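Local coordinates for isochorismatase family protein (Enterococcus faecalis, PDB 2A67) that is of unknown specific function but belongs to the isochorismatase family, related to the nicotinamidases, and is probably a hydrolase, at residues D[2-12]-D[29-39]; D[111-120]-D[149-157]. One frame throughout, in Å; residues are numbered along the deposited sequence.

Interaction 1: residues D[2-12]-D[29-39]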
loop_
_atom_site.group_PDB
_atom_site.type_symbol
_atom_site.label_atom_id
_atom_site.label_comp_id
_atom_site.label_asym_id
_atom_site.label_seq_id
_atom_site.Cartn_x
_atom_site.Cartn_y
_atom_site.Cartn_z
HETATM N N MSE D 2 -23.179 -12.127 0.500
HETATM C CA MSE D 2 -22.443 -12.895 -0.511
HETATM C C MSE D 2 -22.799 -12.498 -1.938
HETATM O O MSE D 2 -22.392 -13.170 -2.870
HETATM C CB MSE D 2 -22.623 -14.411 -0.330
HETATM C CG MSE D 2 -21.808 -15.037 0.813
HETATM SE SE MSE D 2 -19.855 -14.951 0.452
HETATM C CE MSE D 2 -19.784 -15.953 -1.181
ATOM N N LYS D 3 -23.545 -11.414 -2.113
ATOM C CA LYS D 3 -23.812 -10.883 -3.451
ATOM C C LYS D 3 -22.821 -9.762 -3.805
ATOM O O LYS D 3 -22.345 -9.067 -2.916
ATOM C CB LYS D 3 -25.267 -10.391 -3.564
ATOM C CG LYS D 3 -26.168 -11.412 -4.356
ATOM C CD LYS D 3 -27.687 -11.282 -4.023
ATOM C CE LYS D 3 -28.503 -12.463 -4.612
ATOM N NZ LYS D 3 -29.967 -12.102 -4.758
ATOM N N ASN D 4 -22.540 -9.599 -5.099
ATOM C CA ASN D 4 -21.575 -8.591 -5.607
ATOM C C ASN D 4 -20.245 -8.732 -4.894
ATOM O O ASN D 4 -19.629 -7.760 -4.477
ATOM C CB ASN D 4 -22.166 -7.171 -5.451
ATOM C CG ASN D 4 -23.575 -7.039 -6.080
ATOM O OD1 ASN D 4 -24.567 -6.873 -5.383
ATOM N ND2 ASN D 4 -23.645 -7.111 -7.392
ATOM N N ARG D 5 -19.820 -9.963 -4.735
ATOM C CA ARG D 5 -18.665 -10.287 -3.875
ATOM C C ARG D 5 -17.812 -11.328 -4.572
ATOM O O ARG D 5 -18.370 -12.316 -5.085
ATOM C CB ARG D 5 -19.145 -10.831 -2.493
ATOM C CG ARG D 5 -17.977 -11.087 -1.486
ATOM C CD ARG D 5 -18.621 -11.397 -0.109
ATOM N NE ARG D 5 -17.743 -12.195 0.755
ATOM C CZ ARG D 5 -17.928 -12.397 2.057
ATOM N NH1 ARG D 5 -18.963 -11.818 2.688
ATOM N NH2 ARG D 5 -17.063 -13.155 2.730
ATOM N N ALA D 6 -16.468 -11.097 -4.618
ATOM C CA ALA D 6 -15.528 -12.021 -5.207
ATOM C C ALA D 6 -14.448 -12.369 -4.211
ATOM O O ALA D 6 -14.107 -11.569 -3.329
ATOM C CB ALA D 6 -14.843 -11.402 -6.474
ATOM N N LEU D 7 -13.916 -13.566 -4.378
ATOM C CA LEU D 7 -12.739 -14.020 -3.692
ATOM C C LEU D 7 -11.525 -13.765 -4.639
ATOM O O LEU D 7 -11.485 -14.275 -5.773
ATOM C CB LEU D 7 -12.862 -15.504 -3.441
ATOM C CG LEU D 7 -11.839 -16.219 -2.556
ATOM C CD1 LEU D 7 -11.831 -15.636 -1.108
ATOM C CD2 LEU D 7 -12.154 -17.709 -2.528
ATOM N N LEU D 8 -10.560 -12.975 -4.157
ATOM C CA LEU D 8 -9.435 -12.582 -4.947
ATOM C C LEU D 8 -8.171 -13.236 -4.363
ATOM O O LEU D 8 -7.741 -12.881 -3.248
ATOM C CB LEU D 8 -9.332 -11.049 -4.992
ATOM C CG LEU D 8 -8.191 -10.457 -5.878
ATOM C CD1 LEU D 8 -8.490 -10.809 -7.355
ATOM C CD2 LEU D 8 -8.138 -8.940 -5.658
ATOM N N LEU D 9 -7.581 -14.181 -5.117
ATOM C CA LEU D 9 -6.543 -15.068 -4.584
ATOM C C LEU D 9 -5.228 -14.787 -5.305
ATOM O O LEU D 9 -5.099 -15.117 -6.475
ATOM C CB LEU D 9 -6.950 -16.546 -4.747
ATOM C CG LEU D 9 -8.289 -16.965 -4.057
ATOM C CD1 LEU D 9 -8.574 -18.392 -4.347
ATOM C CD2 LEU D 9 -8.219 -16.705 -2.562
ATOM N N ILE D 10 -4.280 -14.177 -4.593
ATOM C CA ILE D 10 -3.155 -13.512 -5.224
ATOM C C ILE D 10 -1.871 -14.367 -5.202
ATOM O O ILE D 10 -1.328 -14.746 -4.146
ATOM C CB ILE D 10 -2.900 -12.099 -4.617
ATOM C CG1 ILE D 10 -4.136 -11.201 -4.763
ATOM C CG2 ILE D 10 -1.588 -11.448 -5.268
ATOM C CD1 ILE D 10 -4.100 -10.008 -3.811
ATOM N N ASP D 11 -1.401 -14.664 -6.403
ATOM C CA ASP D 11 -0.052 -15.239 -6.639
ATOM C C ASP D 11 0.230 -16.507 -5.868
ATOM O O ASP D 11 1.345 -16.692 -5.367
ATOM C CB ASP D 11 1.068 -14.219 -6.319
ATOM C CG ASP D 11 1.089 -13.004 -7.256
ATOM O OD1 ASP D 11 0.313 -12.912 -8.216
ATOM O OD2 ASP D 11 1.914 -12.099 -7.029
ATOM N N PHE D 12 -0.748 -17.389 -5.772
ATOM C CA PHE D 12 -0.562 -18.706 -5.197
ATOM C C PHE D 12 0.038 -19.665 -6.225
ATOM O O PHE D 12 -0.612 -20.645 -6.644
ATOM C CB PHE D 12 -1.899 -19.276 -4.727
ATOM C CG PHE D 12 -2.364 -18.740 -3.421
ATOM C CD1 PHE D 12 -1.546 -18.825 -2.279
ATOM C CD2 PHE D 12 -3.636 -18.187 -3.304
ATOM C CE1 PHE D 12 -2.029 -18.359 -1.025
ATOM C CE2 PHE D 12 -4.122 -17.711 -2.052
ATOM C CZ PHE D 12 -3.325 -17.804 -0.934
ATOM N N VAL D 29 -2.495 -22.333 5.097
ATOM C CA VAL D 29 -3.064 -21.207 4.359
ATOM C C VAL D 29 -3.906 -21.763 3.193
ATOM O O VAL D 29 -5.054 -21.394 3.004
ATOM C CB VAL D 29 -1.946 -20.229 3.851
ATOM C CG1 VAL D 29 -2.481 -19.290 2.769
ATOM C CG2 VAL D 29 -1.387 -19.444 5.004
ATOM N N LEU D 30 -3.327 -22.669 2.411
ATOM C CA LEU D 30 -4.037 -23.282 1.285
ATOM C C LEU D 30 -5.289 -24.086 1.710
ATOM O O LEU D 30 -6.282 -24.109 0.996
ATOM C CB LEU D 30 -3.069 -24.128 0.453
ATOM C CG LEU D 30 -1.804 -23.437 -0.102
ATOM C CD1 LEU D 30 -0.839 -24.508 -0.758
ATOM C CD2 LEU D 30 -2.062 -22.265 -1.072
ATOM N N ASP D 31 -5.232 -24.736 2.869
ATOM C CA ASP D 31 -6.387 -25.439 3.402
ATOM C C ASP D 31 -7.509 -24.442 3.724
ATOM O O ASP D 31 -8.666 -24.685 3.378
ATOM C CB ASP D 31 -6.012 -26.194 4.675
ATOM C CG ASP D 31 -5.190 -27.419 4.395
ATOM O OD1 ASP D 31 -5.359 -27.996 3.280
ATOM O OD2 ASP D 31 -4.402 -27.819 5.304
ATOM N N LYS D 32 -7.144 -23.322 4.350
ATOM C CA LYS D 32 -8.119 -22.275 4.698
ATOM C C LYS D 32 -8.677 -21.628 3.405
ATOM O O LYS D 32 -9.865 -21.405 3.262
ATOM C CB LYS D 32 -7.457 -21.273 5.670
ATOM C CG LYS D 32 -8.385 -20.266 6.279
ATOM C CD LYS D 32 -8.848 -20.664 7.707
ATOM C CE LYS D 32 -8.036 -19.886 8.819
ATOM N NZ LYS D 32 -8.751 -18.680 9.467
ATOM N N VAL D 33 -7.815 -21.380 2.431
ATOM C CA VAL D 33 -8.257 -20.849 1.124
ATOM C C VAL D 33 -9.190 -21.813 0.382
ATOM O O VAL D 33 -10.227 -21.392 -0.146
ATOM C CB VAL D 33 -7.043 -20.467 0.230
ATOM C CG1 VAL D 33 -7.474 -20.308 -1.260
ATOM C CG2 VAL D 33 -6.391 -19.185 0.790
ATOM N N ASN D 34 -8.827 -23.098 0.313
ATOM C CA ASN D 34 -9.762 -24.083 -0.239
ATOM C C ASN D 34 -11.169 -24.087 0.455
ATOM O O ASN D 34 -12.184 -24.276 -0.217
ATOM C CB ASN D 34 -9.164 -25.462 -0.168
ATOM C CG ASN D 34 -8.255 -25.772 -1.359
ATOM O OD1 ASN D 34 -7.518 -26.741 -1.312
ATOM N ND2 ASN D 34 -8.338 -24.981 -2.425
ATOM N N GLN D 35 -11.214 -23.878 1.770
ATOM C CA GLN D 35 -12.513 -23.768 2.498
ATOM C C GLN D 35 -13.331 -22.571 2.005
ATOM O O GLN D 35 -14.556 -22.675 1.806
ATOM C CB GLN D 35 -12.315 -23.657 4.010
ATOM C CG GLN D 35 -11.834 -24.922 4.696
ATOM C CD GLN D 35 -11.996 -24.869 6.212
ATOM O OE1 GLN D 35 -12.522 -25.839 6.834
ATOM N NE2 GLN D 35 -11.615 -23.726 6.830
ATOM N N ARG D 36 -12.655 -21.445 1.767
ATOM C CA ARG D 36 -13.338 -20.263 1.231
ATOM C C ARG D 36 -13.806 -20.501 -0.177
ATOM O O ARG D 36 -14.903 -20.122 -0.535
ATOM C CB ARG D 36 -12.438 -19.018 1.293
ATOM C CG ARG D 36 -11.877 -18.730 2.670
ATOM C CD ARG D 36 -13.081 -18.596 3.669
ATOM N NE ARG D 36 -13.955 -17.486 3.268
ATOM C CZ ARG D 36 -15.241 -17.395 3.584
ATOM N NH1 ARG D 36 -15.827 -18.375 4.260
ATOM N NH2 ARG D 36 -15.938 -16.339 3.217
ATOM N N ILE D 37 -12.924 -21.065 -1.017
ATOM C CA ILE D 37 -13.287 -21.457 -2.379
ATOM C C ILE D 37 -14.598 -22.227 -2.350
ATOM O O ILE D 37 -15.504 -21.950 -3.119
ATOM C CB ILE D 37 -12.149 -22.308 -3.032
ATOM C CG1 ILE D 37 -11.007 -21.355 -3.455
ATOM C CG2 ILE D 37 -12.666 -23.109 -4.229
ATOM C CD1 ILE D 37 -9.745 -22.100 -4.001
ATOM N N ALA D 38 -14.667 -23.227 -1.487
ATOM C CA ALA D 38 -15.840 -24.076 -1.425
ATOM C C ALA D 38 -17.106 -23.254 -1.097
ATOM O O ALA D 38 -18.129 -23.427 -1.743
ATOM C CB ALA D 38 -15.615 -25.258 -0.424
ATOM N N VAL D 39 -17.007 -22.285 -0.199
ATOM C CA VAL D 39 -18.183 -21.402 0.121
ATOM C C VAL D 39 -18.573 -20.550 -1.111
ATOM O O VAL D 39 -19.735 -20.377 -1.432
ATOM C CB VAL D 39 -17.851 -20.451 1.289
ATOM C CG1 VAL D 39 -18.874 -19.326 1.440
ATOM C CG2 VAL D 39 -17.628 -21.210 2.620
#
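Leu9 and Val33 meet tip to tip at the middle of a buried apolar seam between strand 5-10 and helix 29-39. Leu9 CD1 lies 3.8 Å from Val33 CG1, and the same methyl also touches Ile37 CD1 one helical turn further on. Leu7, with CG anti to its own nitrogen (chi1 -172°), directs CD2 against the helix backbone, 3.8 Å from Ile37 N; the Leu7 and Arg36 side chains cross at about a right angle, Leu7 CD2 lying against Arg36 CB. Branched aliphatic residues suit these places, since each can offer two methyls to a curved helix surface. Just past the strand, the Phe12 ring runs alongside Leu30 in the opposite sense, with CD1 3.7 Å from Leu30 CD2. The ring also meets two valines one turn apart, CZ lying 3.8 Å from Val33 CG2 and CE1 near Val29 CG1. At the other end the selenomethionine Met2 makes a looser contact, CE to Val39 CG1 at 4.4 Å.

The polar part is a pair of arginines. Arg5 NH2 and Arg36 NH2 approach to 3.4 Å without bonding, their guanidinium planes 48° apart. Glu105 forms a salt bridge with each, which probably offsets the repulsion of the two cations; Arg5 is gripped further by Tyr40 OH and Ala1 O, and Met2 SE lies over one face of its guanidinium, toward the rim.

Strand and helix run nearly antiparallel (154°), their axes 9.7 Å apart, as expected of the first half of a beta-alpha-beta unit, here completed by strand 47-52 in a parallel-sheet alpha/beta fold.

Interaction 2: residues D[111-120]-D[149-157]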
loop_
_atom_site.group_PDB
_atom_site.type_symbol
_atom_site.label_atom_id
_atom_site.label_comp_id
_atom_site.label_asym_id
_atom_site.label_seq_id
_atom_site.Cartn_x
_atom_site.Cartn_y
_atom_site.Cartn_z
ATOM N N THR D 111 2.628 -11.389 1.642
ATOM C CA THR D 111 1.971 -10.413 2.563
ATOM C C THR D 111 2.325 -8.958 2.305
ATOM O O THR D 111 1.447 -8.110 2.106
ATOM C CB THR D 111 2.409 -10.717 4.020
ATOM O OG1 THR D 111 2.088 -12.081 4.316
ATOM C CG2 THR D 111 1.785 -9.736 5.070
ATOM N N GLU D 112 3.623 -8.657 2.387
ATOM C CA GLU D 112 4.049 -7.271 2.385
ATOM C C GLU D 112 4.216 -6.674 0.982
ATOM O O GLU D 112 4.359 -5.474 0.845
ATOM C CB GLU D 112 5.342 -7.102 3.187
ATOM C CG GLU D 112 6.626 -7.583 2.443
ATOM C CD GLU D 112 6.954 -9.069 2.663
ATOM O OE1 GLU D 112 6.046 -9.923 2.621
ATOM O OE2 GLU D 112 8.149 -9.390 2.866
ATOM N N PHE D 113 4.157 -7.501 -0.045
ATOM C CA PHE D 113 4.351 -7.017 -1.401
ATOM C C PHE D 113 3.014 -6.978 -2.132
ATOM O O PHE D 113 2.278 -6.046 -1.940
ATOM C CB PHE D 113 5.412 -7.850 -2.134
ATOM C CG PHE D 113 6.785 -7.764 -1.509
ATOM C CD1 PHE D 113 7.497 -6.566 -1.523
ATOM C CD2 PHE D 113 7.360 -8.872 -0.900
ATOM C CE1 PHE D 113 8.835 -6.456 -0.938
ATOM C CE2 PHE D 113 8.680 -8.785 -0.331
ATOM C CZ PHE D 113 9.402 -7.559 -0.350
ATOM N N CYS D 114 2.708 -7.998 -2.922
ATOM C CA CYS D 114 1.554 -8.003 -3.812
ATOM C C CYS D 114 0.224 -7.947 -3.064
ATOM O O CYS D 114 -0.745 -7.384 -3.587
ATOM C CB CYS D 114 1.512 -9.277 -4.658
ATOM S SG CYS D 114 3.120 -9.778 -5.426
ATOM N N VAL D 115 0.178 -8.556 -1.892
ATOM C CA VAL D 115 -1.064 -8.587 -1.115
ATOM C C VAL D 115 -1.323 -7.183 -0.527
ATOM O O VAL D 115 -2.405 -6.600 -0.736
ATOM C CB VAL D 115 -1.048 -9.715 0.006
ATOM C CG1 VAL D 115 -2.359 -9.752 0.777
ATOM C CG2 VAL D 115 -0.824 -11.099 -0.617
ATOM N N ASP D 116 -0.340 -6.666 0.221
ATOM C CA ASP D 116 -0.464 -5.337 0.778
ATOM C C ASP D 116 -0.822 -4.304 -0.267
ATOM O O ASP D 116 -1.750 -3.496 -0.089
ATOM C CB ASP D 116 0.813 -4.959 1.547
ATOM C CG ASP D 116 0.718 -3.639 2.220
ATOM O OD1 ASP D 116 0.639 -2.643 1.488
ATOM O OD2 ASP D 116 0.721 -3.545 3.481
ATOM N N THR D 117 -0.131 -4.346 -1.402
ATOM C CA THR D 117 -0.394 -3.361 -2.440
ATOM C C THR D 117 -1.789 -3.478 -2.999
ATOM O O THR D 117 -2.456 -2.485 -3.188
ATOM C CB THR D 117 0.647 -3.503 -3.628
ATOM O OG1 THR D 117 1.968 -3.635 -3.053
ATOM C CG2 THR D 117 0.618 -2.226 -4.495
ATOM N N THR D 118 -2.225 -4.677 -3.327
ATOM C CA THR D 118 -3.545 -4.871 -3.934
ATOM C C THR D 118 -4.719 -4.424 -2.939
ATOM O O THR D 118 -5.713 -3.871 -3.373
ATOM C CB THR D 118 -3.677 -6.344 -4.363
ATOM O OG1 THR D 118 -2.570 -6.637 -5.272
ATOM C CG2 THR D 118 -5.052 -6.624 -5.068
ATOM N N ILE D 119 -4.505 -4.606 -1.645
ATOM C CA ILE D 119 -5.473 -4.207 -0.564
ATOM C C ILE D 119 -5.578 -2.669 -0.507
ATOM O O ILE D 119 -6.664 -2.132 -0.626
ATOM C CB ILE D 119 -5.044 -4.768 0.791
ATOM C CG1 ILE D 119 -5.323 -6.286 0.827
ATOM C CG2 ILE D 119 -5.797 -4.036 1.981
ATOM C CD1 ILE D 119 -4.638 -6.944 2.051
ATOM N N ARG D 120 -4.436 -1.982 -0.432
ATOM C CA ARG D 120 -4.381 -0.498 -0.434
ATOM C C ARG D 120 -4.942 0.065 -1.714
ATOM O O ARG D 120 -5.726 1.016 -1.670
ATOM C CB ARG D 120 -2.956 0.025 -0.190
ATOM C CG ARG D 120 -2.399 -0.529 1.134
ATOM C CD ARG D 120 -1.349 0.360 1.734
ATOM N NE ARG D 120 -0.460 -0.447 2.603
ATOM C CZ ARG D 120 0.098 -0.014 3.734
ATOM N NH1 ARG D 120 -0.121 1.232 4.196
ATOM N NH2 ARG D 120 0.898 -0.836 4.419
ATOM N N ILE D 149 6.445 -9.946 10.037
ATOM C CA ILE D 149 5.946 -9.252 8.827
ATOM C C ILE D 149 4.429 -9.388 8.694
ATOM O O ILE D 149 3.730 -8.395 8.436
ATOM C CB ILE D 149 6.617 -9.744 7.515
ATOM C CG1 ILE D 149 8.142 -9.499 7.541
ATOM C CG2 ILE D 149 5.939 -9.040 6.263
ATOM C CD1 ILE D 149 8.894 -10.355 6.511
ATOM N N ILE D 150 3.942 -10.620 8.859
ATOM C CA ILE D 150 2.512 -10.909 8.852
ATOM C C ILE D 150 1.772 -10.160 9.940
ATOM O O ILE D 150 0.740 -9.541 9.663
ATOM C CB ILE D 150 2.228 -12.411 8.936
ATOM C CG1 ILE D 150 2.556 -13.076 7.603
ATOM C CG2 ILE D 150 0.729 -12.658 9.241
ATOM C CD1 ILE D 150 2.849 -14.548 7.688
ATOM N N GLN D 151 2.263 -10.233 11.177
ATOM C CA GLN D 151 1.677 -9.470 12.283
ATOM C C GLN D 151 1.576 -7.954 11.962
ATOM O O GLN D 151 0.522 -7.295 12.139
ATOM C CB GLN D 151 2.494 -9.739 13.557
ATOM C CG GLN D 151 2.158 -8.920 14.775
ATOM C CD GLN D 151 3.158 -9.186 15.949
ATOM O OE1 GLN D 151 4.403 -8.971 15.842
ATOM N NE2 GLN D 151 2.599 -9.675 17.091
ATOM N N HIS D 152 2.691 -7.404 11.505
ATOM C CA HIS D 152 2.780 -5.989 11.172
ATOM C C HIS D 152 1.736 -5.544 10.141
ATOM O O HIS D 152 1.047 -4.579 10.380
ATOM C CB HIS D 152 4.194 -5.670 10.650
ATOM C CG HIS D 152 4.411 -4.232 10.267
ATOM N ND1 HIS D 152 4.328 -3.187 11.168
ATOM C CD2 HIS D 152 4.776 -3.680 9.079
ATOM C CE1 HIS D 152 4.663 -2.056 10.556
ATOM N NE2 HIS D 152 4.915 -2.330 9.282
ATOM N N HIS D 153 1.660 -6.221 9.005
ATOM C CA HIS D 153 0.835 -5.755 7.898
ATOM C C HIS D 153 -0.650 -6.017 8.171
ATOM O O HIS D 153 -1.500 -5.190 7.876
ATOM C CB HIS D 153 1.272 -6.415 6.588
ATOM C CG HIS D 153 2.458 -5.740 5.963
ATOM N ND1 HIS D 153 3.756 -6.004 6.349
ATOM C CD2 HIS D 153 2.534 -4.736 5.066
ATOM C CE1 HIS D 153 4.586 -5.189 5.710
ATOM N NE2 HIS D 153 3.865 -4.403 4.938
ATOM N N GLU D 154 -0.966 -7.178 8.725
ATOM C CA GLU D 154 -2.344 -7.505 9.071
ATOM C C GLU D 154 -2.903 -6.530 10.078
ATOM O O GLU D 154 -4.069 -6.155 10.006
ATOM C CB GLU D 154 -2.444 -8.984 9.508
ATOM C CG GLU D 154 -2.294 -9.894 8.307
ATOM C CD GLU D 154 -2.628 -11.392 8.562
ATOM O OE1 GLU D 154 -2.924 -11.713 9.707
ATOM O OE2 GLU D 154 -2.492 -12.235 7.605
ATOM N N ALA D 155 -2.066 -6.070 11.009
ATOM C CA ALA D 155 -2.527 -5.031 11.960
ATOM C C ALA D 155 -2.781 -3.690 11.276
ATOM O O ALA D 155 -3.698 -2.943 11.660
ATOM C CB ALA D 155 -1.537 -4.851 13.113
ATOM N N ILE D 156 -1.975 -3.358 10.268
ATOM C CA ILE D 156 -2.254 -2.135 9.492
ATOM C C ILE D 156 -3.588 -2.249 8.709
ATOM O O ILE D 156 -4.361 -1.305 8.641
ATOM C CB ILE D 156 -1.143 -1.858 8.470
ATOM C CG1 ILE D 156 0.207 -1.569 9.176
ATOM C CG2 ILE D 156 -1.544 -0.673 7.544
ATOM C CD1 ILE D 156 1.371 -1.551 8.168
ATOM N N TRP D 157 -3.837 -3.393 8.091
ATOM C CA TRP D 157 -5.017 -3.550 7.262
ATOM C C TRP D 157 -6.332 -3.550 8.087
ATOM O O TRP D 157 -7.325 -3.003 7.632
ATOM C CB TRP D 157 -4.963 -4.857 6.499
ATOM C CG TRP D 157 -3.668 -5.049 5.662
ATOM C CD1 TRP D 157 -2.839 -4.076 5.096
ATOM C CD2 TRP D 157 -3.156 -6.300 5.257
ATOM N NE1 TRP D 157 -1.790 -4.702 4.410
ATOM C CE2 TRP D 157 -1.994 -6.057 4.453
ATOM C CE3 TRP D 157 -3.561 -7.625 5.501
ATOM C CZ2 TRP D 157 -1.203 -7.094 3.929
ATOM C CZ3 TRP D 157 -2.795 -8.675 4.960
ATOM C CH2 TRP D 157 -1.593 -8.380 4.150
#
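Thr111 begins the contact as a knob among Ile149, Ile150, His153 and Trp157. Its CG2 packs 3.7 Å from His153 CB, and OG1 touches Ile150 CG1. Threonine suits the place because its methyl fills the hole while its hydroxyl is hydrogen-bonded to Thr136. The carbonyl of Thr111, at the wide pi-type turn, accepts from Asp116 N and faces the edge of the Trp157 ring. Next comes Glu112, whose CB sits over one face of the His153 ring, 3.6 Å from its centroid. Its chain then bends at chi2 (-89°) past Ile149 CG2, and OE1 is held by Thr138. The His153 ring is itself fixed in rotation, because ND1 donates to Ile149 O at 3.2 Å in the ring plane.

Val115 adds CG1 against Trp157 CH2. Within its own helix the Asp116 carboxylate makes a salt bridge to Arg120, one turn on, OD1 taking NE on its syn side at 2.7 Å. Trp157 NE1 donates a nearly straight hydrogen bond to Asp116 OD2, 2.9 Å, the one such bond between the segments, though the modelled place of OD2 is less sure. Ile119 CD1 stands almost directly above the six-membered ring of Trp157, 3.5 Å from the centroid and 9° off the normal; His153 O lies over the opposite face, so the indole is clamped. Last, Arg120 NH2 brushes Ile156 CD1 at 3.8 Å.

The two helices run nearly parallel side by side. Val115, Ile119 and Trp157 converge on Met131 of strand 128-137. Across the dimer interface, Asp116 and Arg120 form reciprocal salt bridges with Arg120 and Asp116 of the second subunit.

From the N terminus, interaction 1 closes first, folding helix 29-39 back on the strand it follows through a mostly irregular connection. Interaction 2 opens much later and joins the helices that come before and after strand 128-137 along the chain; the contacts are in series, neither nested nor crossed, with centres about 17 Å apart. Strand 5-10 links them: its odd-numbered residues face helix 29-39, whereas Leu8 packs on Thr118 and Ile10 on Thr118 and Cys114, so the sheet is layered between helices. At the strand's end, Asp11 OD2 lies 3.1 Å from Cys114 SG and salt-bridges Lys81, a grouping consistent with the Asp-Lys-Cys triad of nicotinamidase-like relatives.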